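AGR_C_1268p (Agrobacterium tumefaciens str. C58, PDB 2GHS) probably hydrolyses sugar lactones as a regucalcin-like member of the SMP-30 family, using a bound divalent metal ion. Local coordinates at residues E126-D138 with G150-Y164. Sequence-based numbering, arbitrary orientation.
Sequences ELESDLPGNRSND and GTMGRKAETGAGSIY. With K (potassium ion), chain B; EDO (1,2-ethanediol), chain D.
Three groups grip OE2 of Glu128: the hydroxyl of Tyr164 donates to its anti lone pair (OH to OE2, 2.7 Å), Thr151 OG1 reaches it from above the carboxylate plane (2.8 Å), and a water adds a third bond. Leu127 CD1 sits over one face of the tyrosine ring in a CH-pi contact. Asn134 ND2 donates to Glu128 OE1 and Ala160 O. The turn from Glu128 to Leu131 brings both residues' carbonyl oxygens to a potassium ion, also bound by Asn134 O, Asp108 O and a water that donates to Glu128 OE1.

Arg154 clasps the same loop: its N bonds Gly133 O, its NE meets Pro132 O almost straight (2.8 Å, 170°), and its NH2 forms a salt bridge with Asp108. On the sheet face opposite Thr151, Met152 runs alongside Arg135; CG between backbone N and carbonyl carbon (chi1 60°) and a bent last torsion (-74°) lay SE over the guanidinium, 3.7 Å from NH2. Arg135 and Asn137, predicted substrate binders, hold an ethanediol, probably from the crystallisation liquor: Arg135 NH2 donates to O1, O1 to Asn137 OD1, Asn137 ND2 to O2. Arg135 and Met152 pair N-to-O both ways in the antiparallel hairpin of strands 134-141 and 147-153, which 161-167 and 170-186 follow in this beta-propeller sheet.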
loop_
_atom_site.group_PDB
_atom_site.type_symbol
_atom_site.label_atom_id
_atom_site.label_comp_id
_atom_site.label_asym_id
_atom_site.label_seq_id
_atom_site.Cartn_x
_atom_site.Cartn_y
_atom_site.Cartn_z
ATOM N N GLU A 126 17.311 -6.526 9.361
ATOM C CA GLU A 126 16.285 -7.140 10.209
ATOM C C GLU A 126 15.103 -6.148 10.387
ATOM O O GLU A 126 15.295 -4.939 10.393
ATOM C CB GLU A 126 16.885 -7.646 11.544
ATOM C CG GLU A 126 17.799 -8.879 11.298
ATOM C CD GLU A 126 18.341 -9.596 12.533
ATOM O OE1 GLU A 126 18.047 -9.167 13.663
ATOM O OE2 GLU A 126 19.060 -10.620 12.334
ATOM N N LEU A 127 13.879 -6.654 10.523
ATOM C CA LEU A 127 12.716 -5.825 10.805
ATOM C C LEU A 127 11.789 -6.713 11.585
ATOM O O LEU A 127 11.157 -7.622 11.000
ATOM C CB LEU A 127 12.031 -5.363 9.506
ATOM C CG LEU A 127 10.800 -4.453 9.633
ATOM C CD1 LEU A 127 11.220 -3.136 10.183
ATOM C CD2 LEU A 127 10.128 -4.351 8.259
ATOM N N GLU A 128 11.762 -6.512 12.909
ATOM C CA GLU A 128 10.996 -7.389 13.790
ATOM C C GLU A 128 11.239 -8.842 13.440
ATOM O O GLU A 128 10.339 -9.694 13.489
ATOM C CB GLU A 128 9.510 -7.032 13.701
ATOM C CG GLU A 128 9.220 -5.643 14.255
ATOM C CD GLU A 128 7.738 -5.359 14.450
ATOM O OE1 GLU A 128 6.883 -6.214 14.121
ATOM O OE2 GLU A 128 7.422 -4.253 14.936
ATOM N N SER A 129 12.508 -9.143 13.168
ATOM C CA SER A 129 12.908 -10.473 12.748
ATOM C C SER A 129 12.915 -11.463 13.907
ATOM O O SER A 129 13.034 -12.667 13.701
ATOM C CB SER A 129 14.278 -10.434 12.085
ATOM O OG SER A 129 14.268 -9.679 10.870
ATOM N N ASP A 130 12.863 -10.953 15.140
ATOM C CA ASP A 130 12.737 -11.750 16.348
ATOM C C ASP A 130 11.355 -11.716 16.990
ATOM O O ASP A 130 11.204 -12.153 18.157
ATOM C CB ASP A 130 13.762 -11.245 17.347
ATOM C CG ASP A 130 13.574 -9.754 17.698
ATOM O OD1 ASP A 130 12.819 -8.992 17.007
ATOM O OD2 ASP A 130 14.218 -9.337 18.692
ATOM N N LEU A 131 10.352 -11.253 16.248
ATOM C CA LEU A 131 8.980 -11.169 16.743
ATOM C C LEU A 131 8.053 -12.024 15.887
ATOM O O LEU A 131 7.351 -11.494 15.000
ATOM C CB LEU A 131 8.489 -9.736 16.734
ATOM C CG LEU A 131 9.151 -8.730 17.643
ATOM C CD1 LEU A 131 8.377 -7.422 17.548
ATOM C CD2 LEU A 131 9.177 -9.237 19.075
ATOM N N PRO A 132 8.060 -13.352 16.111
ATOM C CA PRO A 132 7.276 -14.179 15.217
ATOM C C PRO A 132 5.786 -13.907 15.197
ATOM O O PRO A 132 5.133 -14.234 14.184
ATOM C CB PRO A 132 7.528 -15.610 15.727
ATOM C CG PRO A 132 8.083 -15.467 17.032
ATOM C CD PRO A 132 8.811 -14.165 17.072
ATOM N N GLY A 133 5.255 -13.303 16.260
ATOM C CA GLY A 133 3.845 -13.004 16.315
ATOM C C GLY A 133 3.390 -11.816 15.490
ATOM O O GLY A 133 2.180 -11.548 15.416
ATOM N N ASN A 134 4.334 -11.068 14.892
ATOM C CA ASN A 134 4.031 -9.922 14.089
ATOM C C ASN A 134 4.338 -10.159 12.611
ATOM O O ASN A 134 5.207 -10.993 12.277
ATOM C CB ASN A 134 4.853 -8.681 14.552
ATOM C CG ASN A 134 4.209 -7.917 15.727
ATOM O OD1 ASN A 134 3.449 -8.478 16.536
ATOM N ND2 ASN A 134 4.501 -6.618 15.797
ATOM N N ARG A 135 3.704 -9.388 11.735
ATOM C CA ARG A 135 4.023 -9.371 10.301
ATOM C C ARG A 135 4.122 -7.921 9.830
ATOM O O ARG A 135 3.715 -6.987 10.546
ATOM C CB ARG A 135 2.976 -10.151 9.493
ATOM C CG ARG A 135 1.537 -9.586 9.498
ATOM C CD ARG A 135 0.806 -10.264 8.394
ATOM N NE ARG A 135 -0.575 -9.853 8.260
ATOM C CZ ARG A 135 -1.031 -8.800 7.585
ATOM N NH1 ARG A 135 -0.224 -7.933 6.981
ATOM N NH2 ARG A 135 -2.358 -8.594 7.534
ATOM N N SER A 136 4.705 -7.735 8.658
ATOM C CA SER A 136 4.687 -6.415 8.021
ATOM C C SER A 136 3.363 -6.150 7.350
ATOM O O SER A 136 2.653 -7.065 6.956
ATOM C CB SER A 136 5.849 -6.195 7.026
ATOM O OG SER A 136 5.817 -7.156 5.979
ATOM N N ASN A 137 3.051 -4.878 7.152
ATOM C CA ASN A 137 1.822 -4.501 6.468
ATOM C C ASN A 137 2.157 -3.394 5.444
ATOM O O ASN A 137 3.107 -3.500 4.668
ATOM C CB ASN A 137 0.715 -4.136 7.504
ATOM C CG ASN A 137 -0.691 -4.177 6.881
ATOM O OD1 ASN A 137 -1.018 -5.160 6.231
ATOM N ND2 ASN A 137 -1.524 -3.114 7.091
ATOM N N ASP A 138 1.390 -2.332 5.471
ATOM C CA ASP A 138 1.470 -1.223 4.516
ATOM C C ASP A 138 2.854 -0.555 4.545
ATOM O O ASP A 138 3.439 -0.359 5.603
ATOM C CB ASP A 138 0.446 -0.205 4.976
ATOM C CG ASP A 138 0.333 0.976 4.040
ATOM O OD1 ASP A 138 0.248 0.777 2.791
ATOM O OD2 ASP A 138 0.304 2.116 4.563
ATOM N N GLY A 150 5.067 -0.264 7.966
ATOM C CA GLY A 150 4.277 -0.679 9.101
ATOM C C GLY A 150 4.384 -2.144 9.438
ATOM O O GLY A 150 4.556 -3.013 8.556
ATOM N N THR A 151 4.253 -2.439 10.727
ATOM C CA THR A 151 4.155 -3.823 11.183
ATOM C C THR A 151 2.917 -3.960 12.081
ATOM O O THR A 151 2.344 -2.939 12.530
ATOM C CB THR A 151 5.355 -4.253 11.986
ATOM O OG1 THR A 151 5.415 -3.456 13.172
ATOM C CG2 THR A 151 6.633 -4.157 11.163
HETATM N N MSE A 152 2.517 -5.183 12.395
HETATM C CA MSE A 152 1.284 -5.419 13.172
HETATM C C MSE A 152 1.328 -6.797 13.779
HETATM O O MSE A 152 2.020 -7.689 13.280
HETATM C CB MSE A 152 0.036 -5.287 12.263
HETATM C CG MSE A 152 0.029 -6.259 11.125
HETATM SE SE MSE A 152 -1.556 -5.924 10.037
HETATM C CE MSE A 152 -2.899 -6.672 11.185
ATOM N N GLY A 153 0.598 -7.004 14.871
ATOM C CA GLY A 153 0.392 -8.385 15.331
ATOM C C GLY A 153 -0.361 -9.120 14.244
ATOM O O GLY A 153 -1.209 -8.535 13.558
ATOM N N ARG A 154 -0.082 -10.417 14.069
ATOM C CA ARG A 154 -0.748 -11.172 13.013
ATOM C C ARG A 154 -2.279 -11.239 13.220
ATOM O O ARG A 154 -2.993 -11.402 12.241
ATOM C CB ARG A 154 -0.166 -12.582 12.919
ATOM C CG ARG A 154 1.258 -12.600 12.397
ATOM C CD ARG A 154 1.881 -13.967 12.478
ATOM N NE ARG A 154 3.301 -13.950 12.100
ATOM C CZ ARG A 154 3.723 -13.940 10.835
ATOM N NH1 ARG A 154 2.886 -13.985 9.826
ATOM N NH2 ARG A 154 4.996 -13.929 10.576
ATOM N N LYS A 155 -2.750 -11.111 14.460
ATOM C CA LYS A 155 -4.183 -11.110 14.778
ATOM C C LYS A 155 -4.682 -9.688 15.046
ATOM O O LYS A 155 -5.748 -9.502 15.620
ATOM C CB LYS A 155 -4.501 -12.040 15.966
ATOM C CG LYS A 155 -3.997 -13.465 15.850
ATOM C CD LYS A 155 -4.154 -14.229 17.167
ATOM C CE LYS A 155 -3.724 -15.704 17.097
ATOM N NZ LYS A 155 -3.815 -16.347 18.450
ATOM N N ALA A 156 -3.932 -8.703 14.583
ATOM C CA ALA A 156 -4.184 -7.297 14.907
ATOM C C ALA A 156 -4.305 -6.976 16.400
ATOM O O ALA A 156 -5.089 -6.091 16.806
ATOM C CB ALA A 156 -5.414 -6.818 14.156
ATOM N N GLU A 157 -3.515 -7.659 17.219
ATOM C CA GLU A 157 -3.478 -7.416 18.636
ATOM C C GLU A 157 -3.340 -5.916 18.918
ATOM O O GLU A 157 -2.538 -5.220 18.298
ATOM C CB GLU A 157 -2.297 -8.189 19.236
ATOM C CG GLU A 157 -2.500 -9.721 19.247
ATOM C CD GLU A 157 -1.926 -10.459 18.033
ATOM O OE1 GLU A 157 -1.818 -9.867 16.934
ATOM O OE2 GLU A 157 -1.587 -11.667 18.179
ATOM N N THR A 158 -4.123 -5.413 19.859
ATOM C CA THR A 158 -4.181 -3.978 20.083
ATOM C C THR A 158 -2.807 -3.407 20.379
ATOM O O THR A 158 -2.138 -3.828 21.315
ATOM C CB THR A 158 -5.152 -3.617 21.197
ATOM O OG1 THR A 158 -6.439 -4.129 20.859
ATOM C CG2 THR A 158 -5.239 -2.125 21.323
ATOM N N GLY A 159 -2.399 -2.411 19.593
ATOM C CA GLY A 159 -1.146 -1.726 19.859
ATOM C C GLY A 159 0.156 -2.459 19.598
ATOM O O GLY A 159 1.228 -1.970 19.974
ATOM N N ALA A 160 0.093 -3.626 18.953
ATOM C CA ALA A 160 1.286 -4.460 18.783
ATOM C C ALA A 160 2.194 -3.968 17.665
ATOM O O ALA A 160 3.367 -4.383 17.550
ATOM C CB ALA A 160 0.869 -5.933 18.526
ATOM N N GLY A 161 1.644 -3.124 16.810
ATOM C CA GLY A 161 2.379 -2.637 15.625
ATOM C C GLY A 161 3.079 -1.292 15.787
ATOM O O GLY A 161 2.915 -0.593 16.775
ATOM N N SER A 162 3.879 -0.978 14.785
ATOM C CA SER A 162 4.700 0.223 14.707
ATOM C C SER A 162 4.882 0.653 13.243
ATOM O O SER A 162 4.570 -0.112 12.322
ATOM C CB SER A 162 6.085 -0.075 15.269
ATOM O OG SER A 162 5.983 -0.540 16.610
ATOM N N ILE A 163 5.394 1.858 13.067
ATOM C CA ILE A 163 5.850 2.374 11.778
ATOM C C ILE A 163 7.320 2.693 11.937
ATOM O O ILE A 163 7.736 3.393 12.875
ATOM C CB ILE A 163 5.056 3.576 11.278
ATOM C CG1 ILE A 163 3.639 3.094 10.976
ATOM C CG2 ILE A 163 5.688 4.177 10.034
ATOM C CD1 ILE A 163 2.662 4.203 10.586
ATOM N N TYR A 164 8.088 2.128 11.013
ATOM C CA TYR A 164 9.544 2.343 10.931
ATOM C C TYR A 164 9.972 3.088 9.680
ATOM O O TYR A 164 9.325 2.994 8.642
ATOM C CB TYR A 164 10.275 0.999 10.908
ATOM C CG TYR A 164 10.014 0.098 12.115
ATOM C CD1 TYR A 164 8.927 -0.745 12.142
ATOM C CD2 TYR A 164 10.852 0.100 13.206
ATOM C CE1 TYR A 164 8.691 -1.581 13.219
ATOM C CE2 TYR A 164 10.620 -0.716 14.286
ATOM C CZ TYR A 164 9.535 -1.568 14.278
ATOM O OH TYR A 164 9.314 -2.398 15.383
HETATM K K K B . 7.948 -10.640 12.508
HETATM C C1 EDO D . -4.531 -5.580 6.878
HETATM O O1 EDO D . -3.573 -6.354 6.149
HETATM C C2 EDO D . -5.085 -4.529 5.906
HETATM O O2 EDO D . -4.040 -3.642 5.443
HETATM O O HOH W 1 5.859 -3.225 16.892
HETATM O O HOH W 2 6.845 -8.143 11.821
HETATM O O HOH W 3 0.169 -13.010 16.694
HETATM O O HOH W 4 -2.110 -11.896 9.704
#